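PDB 6WG5: ectonucleoside triphosphate diphosphohydrolase 4 from Homo sapiens, which belongs to the GDA1/CD39 family of nucleoside phosphatases, whose members are built on the actin-like ATPase fold. Local coordinates for residues F20-A25 and Q471-E476; L187-H192 and N378-G383; I193-E198 and V215-A220; I232-P237 and P372-Q377. All blocks are in the same frame, centred on the assembly; numbering follows the deposited sequence. Where two conformers were deposited one is given.

Interaction 1 of 4, residues F20-A25 and Q471-E476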
loop_
_atom_site.group_PDB
_atom_site.type_symbol
_atom_site.label_atom_id
_atom_site.label_comp_id
_atom_site.label_asym_id
_atom_site.label_seq_id
_atom_site.Cartn_x
_atom_site.Cartn_y
_atom_site.Cartn_z
ATOM N N PHE A 20 -0.836 24.188 -0.716
ATOM C CA PHE A 20 -0.270 24.516 -2.021
ATOM C C PHE A 20 1.232 24.752 -1.925
ATOM O O PHE A 20 1.986 24.372 -2.829
ATOM C CB PHE A 20 -0.973 25.742 -2.602
ATOM C CG PHE A 20 -0.483 26.132 -3.968
ATOM C CD1 PHE A 20 0.499 27.099 -4.117
ATOM C CD2 PHE A 20 -1.005 25.534 -5.103
ATOM C CE1 PHE A 20 0.951 27.460 -5.373
ATOM C CE2 PHE A 20 -0.557 25.893 -6.361
ATOM C CZ PHE A 20 0.423 26.857 -6.496
ATOM N N GLN A 21 1.690 25.378 -0.838
ATOM C CA GLN A 21 3.120 25.599 -0.665
ATOM C C GLN A 21 3.858 24.274 -0.517
ATOM O O GLN A 21 4.880 24.043 -1.174
ATOM C CB GLN A 21 3.374 26.495 0.548
ATOM C CG GLN A 21 4.764 27.111 0.562
ATOM C CD GLN A 21 5.294 27.333 1.965
ATOM O OE1 GLN A 21 4.626 27.930 2.810
ATOM N NE2 GLN A 21 6.504 26.844 2.221
ATOM N N ARG A 22 3.356 23.392 0.349
ATOM C CA ARG A 22 3.959 22.071 0.487
ATOM C C ARG A 22 3.903 21.306 -0.829
ATOM O O ARG A 22 4.891 20.685 -1.238
ATOM C CB ARG A 22 3.260 21.284 1.598
ATOM C CG ARG A 22 3.904 19.935 1.893
ATOM C CD ARG A 22 3.342 19.302 3.159
ATOM N NE ARG A 22 4.131 18.149 3.583
ATOM C CZ ARG A 22 5.230 18.221 4.331
ATOM N NH1 ARG A 22 5.685 19.395 4.749
ATOM N NH2 ARG A 22 5.878 17.112 4.663
ATOM N N TYR A 23 2.755 21.346 -1.508
ATOM C CA TYR A 23 2.639 20.743 -2.830
ATOM C C TYR A 23 3.674 21.327 -3.783
ATOM O O TYR A 23 4.312 20.594 -4.549
ATOM C CB TYR A 23 1.217 20.961 -3.351
ATOM C CG TYR A 23 0.973 20.670 -4.819
ATOM C CD1 TYR A 23 1.684 19.688 -5.501
ATOM C CD2 TYR A 23 0.007 21.384 -5.522
ATOM C CE1 TYR A 23 1.444 19.435 -6.844
ATOM C CE2 TYR A 23 -0.239 21.139 -6.858
ATOM C CZ TYR A 23 0.479 20.165 -7.515
ATOM O OH TYR A 23 0.224 19.929 -8.847
ATOM N N LEU A 24 3.869 22.646 -3.732
ATOM C CA LEU A 24 4.825 23.295 -4.620
ATOM C C LEU A 24 6.263 23.037 -4.185
ATOM O O LEU A 24 7.159 22.943 -5.033
ATOM C CB LEU A 24 4.540 24.796 -4.668
ATOM C CG LEU A 24 5.288 25.650 -5.693
ATOM C CD1 LEU A 24 5.154 25.087 -7.098
ATOM C CD2 LEU A 24 4.757 27.072 -5.639
ATOM N N ALA A 25 6.504 22.911 -2.879
ATOM C CA ALA A 25 7.864 22.703 -2.388
ATOM C C ALA A 25 8.404 21.344 -2.815
ATOM O O ALA A 25 9.541 21.239 -3.289
ATOM C CB ALA A 25 7.897 22.838 -0.865
ATOM N N GLN A 471 -0.120 8.698 -7.397
ATOM C CA GLN A 471 1.019 9.187 -6.640
ATOM C C GLN A 471 0.568 10.371 -5.796
ATOM O O GLN A 471 -0.546 10.881 -5.946
ATOM C CB GLN A 471 2.176 9.567 -7.570
ATOM C CG GLN A 471 1.776 10.417 -8.762
ATOM C CD GLN A 471 2.887 10.532 -9.787
ATOM O OE1 GLN A 471 3.762 9.669 -9.871
ATOM N NE2 GLN A 471 2.860 11.602 -10.574
ATOM N N VAL A 472 1.446 10.796 -4.891
ATOM C CA VAL A 472 1.178 11.903 -3.982
ATOM C C VAL A 472 2.277 12.938 -4.165
ATOM O O VAL A 472 3.466 12.599 -4.139
ATOM C CB VAL A 472 1.104 11.433 -2.518
ATOM C CG1 VAL A 472 0.733 12.591 -1.606
ATOM C CG2 VAL A 472 0.098 10.305 -2.380
ATOM N N TYR A 473 1.880 14.196 -4.345
ATOM C CA TYR A 473 2.825 15.268 -4.652
ATOM C C TYR A 473 3.752 14.850 -5.790
ATOM O O TYR A 473 4.961 15.095 -5.767
ATOM C CB TYR A 473 3.613 15.674 -3.403
ATOM C CG TYR A 473 2.750 16.284 -2.313
ATOM C CD1 TYR A 473 1.581 16.968 -2.623
ATOM C CD2 TYR A 473 3.101 16.170 -0.975
ATOM C CE1 TYR A 473 0.790 17.522 -1.636
ATOM C CE2 TYR A 473 2.313 16.724 0.021
ATOM C CZ TYR A 473 1.158 17.398 -0.318
ATOM O OH TYR A 473 0.364 17.953 0.662
ATOM N N ASP A 474 3.166 14.196 -6.795
ATOM C CA ASP A 474 3.860 13.830 -8.029
ATOM C C ASP A 474 5.005 12.855 -7.775
ATOM O O ASP A 474 5.988 12.830 -8.519
ATOM C CB ASP A 474 4.368 15.072 -8.766
ATOM C CG ASP A 474 3.237 15.944 -9.284
ATOM O OD1 ASP A 474 2.596 15.550 -10.281
ATOM O OD2 ASP A 474 2.990 17.020 -8.696
ATOM N N LYS A 475 4.883 12.031 -6.735
ATOM C CA LYS A 475 5.874 11.007 -6.437
ATOM C C LYS A 475 5.174 9.762 -5.914
ATOM O O LYS A 475 4.188 9.858 -5.177
ATOM C CB LYS A 475 6.904 11.496 -5.410
ATOM C CG LYS A 475 7.779 12.636 -5.905
ATOM C CD LYS A 475 8.861 12.988 -4.897
ATOM C CE LYS A 475 9.647 14.218 -5.328
ATOM N NZ LYS A 475 10.640 14.637 -4.300
ATOM N N GLU A 476 5.688 8.599 -6.304
ATOM C CA GLU A 476 5.157 7.335 -5.814
ATOM C C GLU A 476 5.254 7.273 -4.291
ATOM O O GLU A 476 6.112 7.909 -3.674
ATOM C CB GLU A 476 5.923 6.169 -6.448
ATOM C CG GLU A 476 5.568 4.785 -5.919
ATOM C CD GLU A 476 6.478 3.702 -6.472
ATOM O OE1 GLU A 476 7.504 4.046 -7.100
ATOM O OE2 GLU A 476 6.172 2.506 -6.271
#
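Y473 turns one ring face to the backbone of Y23, on helix 18-28, and so docks a tight turn against this N-terminal helix near the protein surface. The turn is a type I' beta turn from V472 to K475. Two backbone bonds close it, V472 N to K475 O and K475 N to V472 O, and both central residues, Y473 and D474, have positive phi.

The apolar part of the contact centres on the Y473 ring. Y23 CA makes a CH-pi contact over its face, 4.2 Å from the centroid and 27° off the ring normal. Y23 CB lies 3.9 Å from Y473 CE1. Along the helix, the aliphatic part of R22 crosses Y473 at about a right angle, with CG 4.0 Å from CE2; two conformers of R22 were modelled, so this detail holds for one of them. R22 runs extended from CG to NE, past the tyrosine, and its guanidinium bonds to V186 O at the end of helix 172-186. Y473 also packs on L187 and R26.

The polar approach is made by D474, which brings its carboxylate to the helix without a hydrogen bond. The carboxylate and Y23 ring planes are 23° apart, and OD2 meets the ring edge in plane, 3.4 Å from CE1.

Interaction 2 of 4, residues L187-H192 and N378-G383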
loop_
_atom_site.group_PDB
_atom_site.type_symbol
_atom_site.label_atom_id
_atom_site.label_comp_id
_atom_site.label_asym_id
_atom_site.label_seq_id
_atom_site.Cartn_x
_atom_site.Cartn_y
_atom_site.Cartn_z
ATOM N N LEU A 187 2.561 13.978 3.383
ATOM C CA LEU A 187 1.421 14.873 3.536
ATOM C C LEU A 187 1.554 15.794 4.741
ATOM O O LEU A 187 0.698 16.665 4.927
ATOM C CB LEU A 187 0.128 14.062 3.652
ATOM C CG LEU A 187 -0.320 13.294 2.405
ATOM C CD1 LEU A 187 -1.617 12.554 2.687
ATOM C CD2 LEU A 187 -0.494 14.216 1.210
ATOM N N GLY A 188 2.591 15.622 5.559
ATOM C CA GLY A 188 2.822 16.508 6.681
ATOM C C GLY A 188 1.963 16.248 7.895
ATOM O O GLY A 188 1.860 17.121 8.763
ATOM N N ARG A 189 1.349 15.070 7.996
ATOM C CA ARG A 189 0.428 14.787 9.089
ATOM C C ARG A 189 1.133 14.494 10.404
ATOM O O ARG A 189 0.465 14.427 11.441
ATOM C CB ARG A 189 -0.472 13.608 8.713
ATOM C CG ARG A 189 -1.194 13.796 7.385
ATOM C CD ARG A 189 -2.001 15.087 7.363
ATOM N NE ARG A 189 -2.611 15.329 6.061
ATOM C CZ ARG A 189 -3.808 14.884 5.693
ATOM N NH1 ARG A 189 -4.539 14.160 6.526
ATOM N NH2 ARG A 189 -4.271 15.164 4.484
ATOM N N PHE A 190 2.451 14.316 10.389
ATOM C CA PHE A 190 3.229 14.189 11.612
ATOM C C PHE A 190 3.874 15.505 12.027
ATOM O O PHE A 190 4.507 15.563 13.086
ATOM C CB PHE A 190 4.297 13.105 11.440
ATOM C CG PHE A 190 3.735 11.767 11.056
ATOM C CD1 PHE A 190 2.627 11.250 11.709
ATOM C CD2 PHE A 190 4.301 11.033 10.028
ATOM C CE1 PHE A 190 2.108 10.021 11.356
ATOM C CE2 PHE A 190 3.783 9.803 9.671
ATOM C CZ PHE A 190 2.687 9.297 10.337
ATOM N N GLU A 191 3.738 16.552 11.217
ATOM C CA GLU A 191 4.080 17.904 11.640
ATOM C C GLU A 191 2.960 18.433 12.527
ATOM O O GLU A 191 1.816 18.559 12.079
ATOM C CB GLU A 191 4.286 18.808 10.428
ATOM C CG GLU A 191 5.675 18.723 9.824
ATOM C CD GLU A 191 5.703 19.139 8.368
ATOM O OE1 GLU A 191 4.873 19.985 7.972
ATOM O OE2 GLU A 191 6.553 18.614 7.617
ATOM N N HIS A 192 3.281 18.731 13.778
ATOM C CA HIS A 192 2.278 19.061 14.778
ATOM C C HIS A 192 2.294 20.553 15.077
ATOM O O HIS A 192 3.335 21.210 14.991
ATOM C CB HIS A 192 2.504 18.247 16.054
ATOM C CG HIS A 192 2.089 16.813 15.926
ATOM N ND1 HIS A 192 1.358 16.347 14.854
ATOM C CD2 HIS A 192 2.304 15.743 16.728
ATOM C CE1 HIS A 192 1.138 15.053 15.001
ATOM N NE2 HIS A 192 1.702 14.661 16.129
ATOM N N ASN A 378 -15.583 12.155 9.989
ATOM C CA ASN A 378 -14.309 12.837 10.235
ATOM C C ASN A 378 -13.165 11.894 9.848
ATOM O O ASN A 378 -12.456 11.365 10.705
ATOM C CB ASN A 378 -14.201 13.283 11.693
ATOM C CG ASN A 378 -12.891 13.982 11.988
ATOM O OD1 ASN A 378 -12.162 14.363 11.074
ATOM N ND2 ASN A 378 -12.587 14.156 13.268
ATOM N N SER A 379 -12.984 11.692 8.544
ATOM C CA SER A 379 -11.942 10.805 8.045
ATOM C C SER A 379 -11.643 11.163 6.595
ATOM O O SER A 379 -12.365 11.938 5.962
ATOM C CB SER A 379 -12.361 9.337 8.164
ATOM O OG SER A 379 -13.422 9.037 7.275
ATOM N N GLU A 380 -10.557 10.588 6.081
ATOM C CA GLU A 380 -10.186 10.733 4.680
ATOM C C GLU A 380 -9.335 9.536 4.282
ATOM O O GLU A 380 -8.598 8.983 5.103
ATOM C CB GLU A 380 -9.431 12.042 4.419
ATOM C CG GLU A 380 -8.120 12.171 5.177
ATOM C CD GLU A 380 -7.458 13.522 4.975
ATOM O OE1 GLU A 380 -7.187 13.884 3.809
ATOM O OE2 GLU A 380 -7.212 14.223 5.984
ATOM N N PHE A 381 -9.451 9.142 3.015
ATOM C CA PHE A 381 -8.732 7.993 2.486
ATOM C C PHE A 381 -8.182 8.320 1.108
ATOM O O PHE A 381 -8.766 9.106 0.359
ATOM C CB PHE A 381 -9.632 6.754 2.381
ATOM C CG PHE A 381 -9.830 6.029 3.680
ATOM C CD1 PHE A 381 -9.135 4.860 3.948
ATOM C CD2 PHE A 381 -10.716 6.510 4.630
ATOM C CE1 PHE A 381 -9.318 4.184 5.141
ATOM C CE2 PHE A 381 -10.903 5.838 5.824
ATOM C CZ PHE A 381 -10.202 4.674 6.080
ATOM N N TYR A 382 -7.050 7.702 0.784
ATOM C CA TYR A 382 -6.523 7.670 -0.573
ATOM C C TYR A 382 -6.756 6.287 -1.164
ATOM O O TYR A 382 -6.602 5.274 -0.471
ATOM C CB TYR A 382 -5.028 7.999 -0.602
ATOM C CG TYR A 382 -4.717 9.477 -0.580
ATOM C CD1 TYR A 382 -4.228 10.121 -1.710
ATOM C CD2 TYR A 382 -4.910 10.228 0.569
ATOM C CE1 TYR A 382 -3.940 11.472 -1.692
ATOM C CE2 TYR A 382 -4.626 11.581 0.595
ATOM C CZ TYR A 382 -4.142 12.197 -0.538
ATOM O OH TYR A 382 -3.859 13.546 -0.512
ATOM N N GLY A 383 -7.132 6.247 -2.439
ATOM C CA GLY A 383 -7.350 5.001 -3.156
ATOM C C GLY A 383 -6.297 4.825 -4.237
ATOM O O GLY A 383 -6.114 5.700 -5.085
#
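R189 and E380 approach from opposite directions in a salt bridge, in which the arginine grips the carboxylate end-on with two nitrogens. NH1 reaches OE2 at 2.7 Å and NH2 reaches OE1 at 3.3 Å, the second bond being nearly straight at 172°. The fit is not coplanar: guanidinium and carboxylate planes lie 45° apart, and both oxygens are met from above the carboxylate plane. Bent at chi2 (-55°), the R189 chain turns out of the loop that follows helix 172-186; E380 answers with a chain extended beyond CG. The helix itself ends in a Schellman motif, where G188 takes positive phi. Beside the ion pair, L187 and Y382 approach from opposite directions, with L187 CD1 3.8 Å from CE2 of the ring and CD2 close to its hydroxyl. R218 NH2 also bridges to E380 OE2, and R218 O accepts from R189 NH1. With two arginines on one carboxylate, E380 is probably kept ionised, and the pair ties the loop after the helix to the chain entering strand 381-385.

Interaction 3 of 4, residues I193-E198 and V215-A220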
loop_
_atom_site.group_PDB
_atom_site.type_symbol
_atom_site.label_atom_id
_atom_site.label_comp_id
_atom_site.label_asym_id
_atom_site.label_seq_id
_atom_site.Cartn_x
_atom_site.Cartn_y
_atom_site.Cartn_z
ATOM N N ILE A 193 1.117 21.074 15.429
ATOM C CA ILE A 193 0.874 22.510 15.541
ATOM C C ILE A 193 0.866 23.080 14.130
ATOM O O ILE A 193 1.374 22.453 13.194
ATOM C CB ILE A 193 1.916 23.210 16.438
ATOM C CG1 ILE A 193 1.963 22.525 17.807
ATOM C CG2 ILE A 193 1.578 24.692 16.608
ATOM C CD1 ILE A 193 3.029 23.066 18.740
ATOM N N GLU A 194 0.267 24.257 13.962
ATOM C CA GLU A 194 0.046 24.858 12.653
ATOM C C GLU A 194 -0.971 24.074 11.843
ATOM O O GLU A 194 -1.072 24.251 10.626
ATOM C CB GLU A 194 1.355 24.994 11.865
ATOM C CG GLU A 194 2.473 25.704 12.626
ATOM C CD GLU A 194 2.628 27.167 12.244
ATOM O OE1 GLU A 194 2.194 27.554 11.138
ATOM O OE2 GLU A 194 3.187 27.932 13.058
ATOM N N ASP A 195 -1.724 23.194 12.500
ATOM C CA ASP A 195 -2.868 22.525 11.882
ATOM C C ASP A 195 -4.055 23.463 11.704
ATOM O O ASP A 195 -5.208 23.075 11.912
ATOM C CB ASP A 195 -3.253 21.305 12.717
ATOM C CG ASP A 195 -3.496 21.644 14.181
ATOM O OD1 ASP A 195 -4.256 22.594 14.460
ATOM O OD2 ASP A 195 -2.918 20.957 15.051
ATOM N N ASP A 196 -3.782 24.711 11.314
ATOM C CA ASP A 196 -4.835 25.712 11.203
ATOM C C ASP A 196 -5.697 25.457 9.974
ATOM O O ASP A 196 -6.917 25.650 10.007
ATOM C CB ASP A 196 -4.212 27.105 11.152
ATOM C CG ASP A 196 -3.101 27.284 12.177
ATOM O OD1 ASP A 196 -3.065 26.521 13.163
ATOM O OD2 ASP A 196 -2.263 28.192 11.990
ATOM N N ASP A 197 -5.075 25.016 8.882
ATOM C CA ASP A 197 -5.803 24.668 7.673
ATOM C C ASP A 197 -6.266 23.217 7.672
ATOM O O ASP A 197 -7.340 22.918 7.137
ATOM C CB ASP A 197 -4.919 24.923 6.447
ATOM C CG ASP A 197 -5.702 25.427 5.247
ATOM O OD1 ASP A 197 -6.859 25.864 5.418
ATOM O OD2 ASP A 197 -5.149 25.397 4.126
ATOM N N GLU A 198 -5.487 22.319 8.270
ATOM C CA GLU A 198 -5.773 20.895 8.242
ATOM C C GLU A 198 -6.807 20.521 9.304
ATOM O O GLU A 198 -7.111 21.289 10.222
ATOM C CB GLU A 198 -4.486 20.093 8.452
ATOM C CG GLU A 198 -3.478 20.216 7.316
ATOM C CD GLU A 198 -3.712 19.199 6.214
ATOM O OE1 GLU A 198 -2.745 18.873 5.491
ATOM O OE2 GLU A 198 -4.859 18.725 6.071
ATOM N N VAL A 215 -5.386 16.142 20.964
ATOM C CA VAL A 215 -5.899 16.625 19.688
ATOM C C VAL A 215 -4.705 16.892 18.783
ATOM O O VAL A 215 -3.810 17.664 19.145
ATOM C CB VAL A 215 -6.754 17.894 19.856
ATOM C CG1 VAL A 215 -7.250 18.395 18.507
ATOM C CG2 VAL A 215 -7.931 17.619 20.786
ATOM N N ARG A 216 -4.685 16.250 17.616
ATOM C CA ARG A 216 -3.595 16.406 16.663
ATOM C C ARG A 216 -4.153 16.273 15.252
ATOM O O ARG A 216 -5.339 15.992 15.055
ATOM C CB ARG A 216 -2.486 15.380 16.913
ATOM C CG ARG A 216 -2.953 13.943 16.793
ATOM C CD ARG A 216 -1.843 12.946 17.090
ATOM N NE ARG A 216 -2.315 11.576 16.910
ATOM C CZ ARG A 216 -1.767 10.505 17.475
ATOM N NH1 ARG A 216 -2.279 9.304 17.240
ATOM N NH2 ARG A 216 -0.721 10.628 18.281
ATOM N N LYS A 217 -3.281 16.476 14.265
ATOM C CA LYS A 217 -3.686 16.393 12.866
ATOM C C LYS A 217 -4.312 15.040 12.559
ATOM O O LYS A 217 -3.780 13.992 12.936
ATOM C CB LYS A 217 -2.485 16.611 11.947
ATOM C CG LYS A 217 -2.081 18.051 11.733
ATOM C CD LYS A 217 -1.038 18.135 10.631
ATOM C CE LYS A 217 -0.524 19.546 10.432
ATOM N NZ LYS A 217 0.505 19.594 9.355
ATOM N N ARG A 218 -5.439 15.071 11.854
ATOM C CA ARG A 218 -6.021 13.852 11.314
ATOM C C ARG A 218 -5.088 13.242 10.276
ATOM O O ARG A 218 -4.428 13.958 9.518
ATOM C CB ARG A 218 -7.377 14.164 10.683
ATOM C CG ARG A 218 -8.149 12.950 10.213
ATOM C CD ARG A 218 -9.483 13.369 9.626
ATOM N NE ARG A 218 -9.322 14.115 8.382
ATOM C CZ ARG A 218 -10.304 14.765 7.766
ATOM N NH1 ARG A 218 -11.530 14.770 8.274
ATOM N NH2 ARG A 218 -10.060 15.416 6.638
ATOM N N THR A 219 -5.030 11.914 10.247
ATOM C CA THR A 219 -4.232 11.197 9.262
ATOM C C THR A 219 -5.111 10.718 8.111
ATOM O O THR A 219 -6.342 10.748 8.174
ATOM C CB THR A 219 -3.510 10.007 9.902
ATOM O OG1 THR A 219 -4.464 9.140 10.530
ATOM C CG2 THR A 219 -2.490 10.481 10.927
ATOM N N ALA A 220 -4.452 10.263 7.048
ATOM C CA ALA A 220 -5.119 9.778 5.847
ATOM C C ALA A 220 -4.940 8.269 5.755
ATOM O O ALA A 220 -3.810 7.771 5.787
ATOM C CB ALA A 220 -4.561 10.460 4.598
HETATM O O HOH W 1 -0.578 18.465 6.620
#
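K217 lays its extended aliphatic chain against D195, with CG 3.6 Å from D195 CB and CE passing the same carbon at 4.0 Å. Contact is thus made through methylene groups, although both residues carry charge. The D195 carboxylate turns elsewhere: with chi1 at 54° its CG sits between backbone N and carbonyl carbon, and OD2 stays 6.8 Å from K217 NZ, too far for a salt bridge. Instead the ammonium group is carried past D195, to G188 O, which accepts a hydrogen bond from NZ. Farther along, E198 CG approaches K217 CE at 4.3 Å, and a water links the two polar ends by accepting from K217 NZ and donating to E198 OE1. The direct OE1 to NZ separation is 5.1 Å, so the two are joined by the water rather than by a direct ion pair; the other oxygen of E198, OE2, forms a salt bridge with K19. D195 packs on V200 as well. Backbone bonds pair R216 with V201 and R218 with A199, so the peptide entering strand 200-203 runs beside the end of strand 214-217, an arrangement typical of the open end of a two-stranded antiparallel beta hairpin.

Interaction 4 of 4, residues I232-P237 and P372-Q377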
loop_
_atom_site.group_PDB
_atom_site.type_symbol
_atom_site.label_atom_id
_atom_site.label_comp_id
_atom_site.label_asym_id
_atom_site.label_seq_id
_atom_site.Cartn_x
_atom_site.Cartn_y
_atom_site.Cartn_z
ATOM N N ILE A 232 -6.130 -2.441 3.144
ATOM C CA ILE A 232 -6.710 -1.263 3.778
ATOM C C ILE A 232 -5.931 -0.979 5.052
ATOM O O ILE A 232 -5.629 -1.894 5.826
ATOM C CB ILE A 232 -8.212 -1.463 4.081
ATOM C CG1 ILE A 232 -8.784 -0.226 4.774
ATOM C CG2 ILE A 232 -8.423 -2.697 4.941
ATOM C CD1 ILE A 232 -10.298 -0.233 4.897
ATOM N N ALA A 233 -5.602 0.294 5.269
ATOM C CA ALA A 233 -4.891 0.699 6.473
ATOM C C ALA A 233 -5.359 2.083 6.892
ATOM O O ALA A 233 -5.438 2.989 6.057
ATOM C CB ALA A 233 -3.376 0.698 6.250
ATOM N N TYR A 234 -5.660 2.245 8.178
ATOM C CA TYR A 234 -6.064 3.548 8.686
ATOM C C TYR A 234 -5.851 3.604 10.191
ATOM O O TYR A 234 -5.696 2.580 10.859
ATOM C CB TYR A 234 -7.523 3.857 8.341
ATOM C CG TYR A 234 -8.505 2.795 8.774
ATOM C CD1 TYR A 234 -9.152 2.875 9.998
ATOM C CD2 TYR A 234 -8.798 1.721 7.949
ATOM C CE1 TYR A 234 -10.058 1.910 10.390
ATOM C CE2 TYR A 234 -9.700 0.753 8.331
ATOM C CZ TYR A 234 -10.326 0.851 9.551
ATOM O OH TYR A 234 -11.226 -0.122 9.926
ATOM N N GLU A 235 -5.845 4.828 10.711
ATOM C CA GLU A 235 -5.669 5.053 12.135
ATOM C C GLU A 235 -6.986 4.855 12.868
ATOM O O GLU A 235 -8.054 5.215 12.367
ATOM C CB GLU A 235 -5.143 6.467 12.390
ATOM C CG GLU A 235 -4.979 6.810 13.865
ATOM C CD GLU A 235 -4.584 8.256 14.093
ATOM O OE1 GLU A 235 -4.379 8.985 13.100
ATOM O OE2 GLU A 235 -4.486 8.664 15.271
ATOM N N VAL A 236 -6.899 4.282 14.063
ATOM C CA VAL A 236 -8.055 4.113 14.939
ATOM C C VAL A 236 -7.883 5.077 16.109
ATOM O O VAL A 236 -7.262 4.717 17.119
ATOM C CB VAL A 236 -8.185 2.659 15.412
ATOM C CG1 VAL A 236 -9.446 2.476 16.240
ATOM C CG2 VAL A 236 -8.182 1.714 14.217
ATOM N N PRO A 237 -8.401 6.306 16.022
ATOM C CA PRO A 237 -8.074 7.296 17.064
ATOM C C PRO A 237 -8.733 7.008 18.400
ATOM O O PRO A 237 -8.099 7.187 19.446
ATOM C CB PRO A 237 -8.571 8.623 16.463
ATOM C CG PRO A 237 -8.939 8.323 15.036
ATOM C CD PRO A 237 -9.275 6.877 14.986
ATOM N N PRO A 372 -12.204 -2.311 12.669
ATOM C CA PRO A 372 -12.572 -1.322 13.674
ATOM C C PRO A 372 -13.477 -0.267 13.071
ATOM O O PRO A 372 -13.392 0.034 11.866
ATOM C CB PRO A 372 -11.221 -0.727 14.099
ATOM C CG PRO A 372 -10.185 -1.657 13.596
ATOM C CD PRO A 372 -10.761 -2.299 12.390
ATOM N N PRO A 373 -14.352 0.333 13.873
ATOM C CA PRO A 373 -15.255 1.349 13.327
ATOM C C PRO A 373 -14.476 2.524 12.758
ATOM O O PRO A 373 -13.450 2.936 13.301
ATOM C CB PRO A 373 -16.100 1.762 14.537
ATOM C CG PRO A 373 -15.242 1.449 15.717
ATOM C CD PRO A 373 -14.476 0.217 15.337
ATOM N N ILE A 374 -14.970 3.057 11.645
ATOM C CA ILE A 374 -14.384 4.226 10.999
ATOM C C ILE A 374 -15.269 5.428 11.294
ATOM O O ILE A 374 -16.492 5.370 11.109
ATOM C CB ILE A 374 -14.235 4.016 9.483
ATOM C CG1 ILE A 374 -13.273 2.857 9.195
ATOM C CG2 ILE A 374 -13.741 5.295 8.810
ATOM C CD1 ILE A 374 -13.236 2.440 7.731
ATOM N N HIS A 375 -14.653 6.516 11.756
ATOM C CA HIS A 375 -15.360 7.776 11.973
ATOM C C HIS A 375 -15.549 8.438 10.611
ATOM O O HIS A 375 -14.815 9.343 10.208
ATOM C CB HIS A 375 -14.578 8.660 12.936
ATOM C CG HIS A 375 -15.394 9.749 13.559
ATOM N ND1 HIS A 375 -14.828 10.801 14.246
ATOM C CD2 HIS A 375 -16.733 9.944 13.609
ATOM C CE1 HIS A 375 -15.783 11.601 14.687
ATOM N NE2 HIS A 375 -16.948 11.103 14.313
ATOM N N PHE A 376 -16.563 7.963 9.884
ATOM C CA PHE A 376 -16.732 8.370 8.492
ATOM C C PHE A 376 -16.894 9.881 8.364
ATOM O O PHE A 376 -16.327 10.495 7.453
ATOM C CB PHE A 376 -17.930 7.646 7.872
ATOM C CG PHE A 376 -17.683 6.186 7.603
ATOM C CD1 PHE A 376 -16.693 5.788 6.718
ATOM C CD2 PHE A 376 -18.445 5.214 8.227
ATOM C CE1 PHE A 376 -16.465 4.447 6.468
ATOM C CE2 PHE A 376 -18.222 3.872 7.979
ATOM C CZ PHE A 376 -17.232 3.489 7.099
ATOM N N GLN A 377 -17.659 10.500 9.264
ATOM C CA GLN A 377 -17.889 11.937 9.164
ATOM C C GLN A 377 -16.615 12.746 9.380
ATOM O O GLN A 377 -16.566 13.914 8.980
ATOM C CB GLN A 377 -18.962 12.377 10.165
ATOM C CG GLN A 377 -18.693 11.982 11.614
ATOM C CD GLN A 377 -19.394 10.695 12.014
ATOM O OE1 GLN A 377 -19.429 9.726 11.252
ATOM N NE2 GLN A 377 -19.963 10.682 13.216
#
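A side-chain hydroxyl bonds to a proline carbonyl here: Y234 OH, at the end of a buried side chain, donates to P372 O at 2.9 Å. Y234 belongs to strand 229-235 in a mixed six-stranded sheet, and the bond ties that strand to the loop leading to strand 381-385. The donor comes in at a C=O angle of 133°, tilted 18° from the carbonyl plane. Y234 has chi1 near 54°, which turns its ring toward the loop. I374 then crosses the ring at about a right angle: CD1 makes a CH-pi contact over one face, 4.1 Å from the centroid, while CG1 lies 3.6 Å from CE1. The hydrogen bond thus holds the rim and isoleucine packing one face, which should restrict rotation of the ring. Y274 from the adjacent strand 270-279 meets the ring of Y234 and also touches P372. Two residues beyond Y234, V236 presents CG2 to P372 CB at 3.9 Å.

Interactions 2, 3 and 4 are all nested within the chain loop closed by interaction 1, and these three lie on one side of the chain's centre. Interactions 1 and 2 touch through a salt bridge, R22 NH1 to E191 OE2 at 3.1 Å, and by packing of V472 CG1 on L187 CD2. Interactions 2 and 3 are neighbours, centres about 8 Å apart, joined by a probable hydrogen bond from R218 NH1 to N378 OD1 at 2.9 Å. E235 connects interactions 3 and 4, pairing with R216 and T219. Interactions 2 and 4 reach the same sheet, where F381 CZ packs 3.6 Å from Y234 CB. Interactions 1 and 4, centres about 24 Å apart, do not touch.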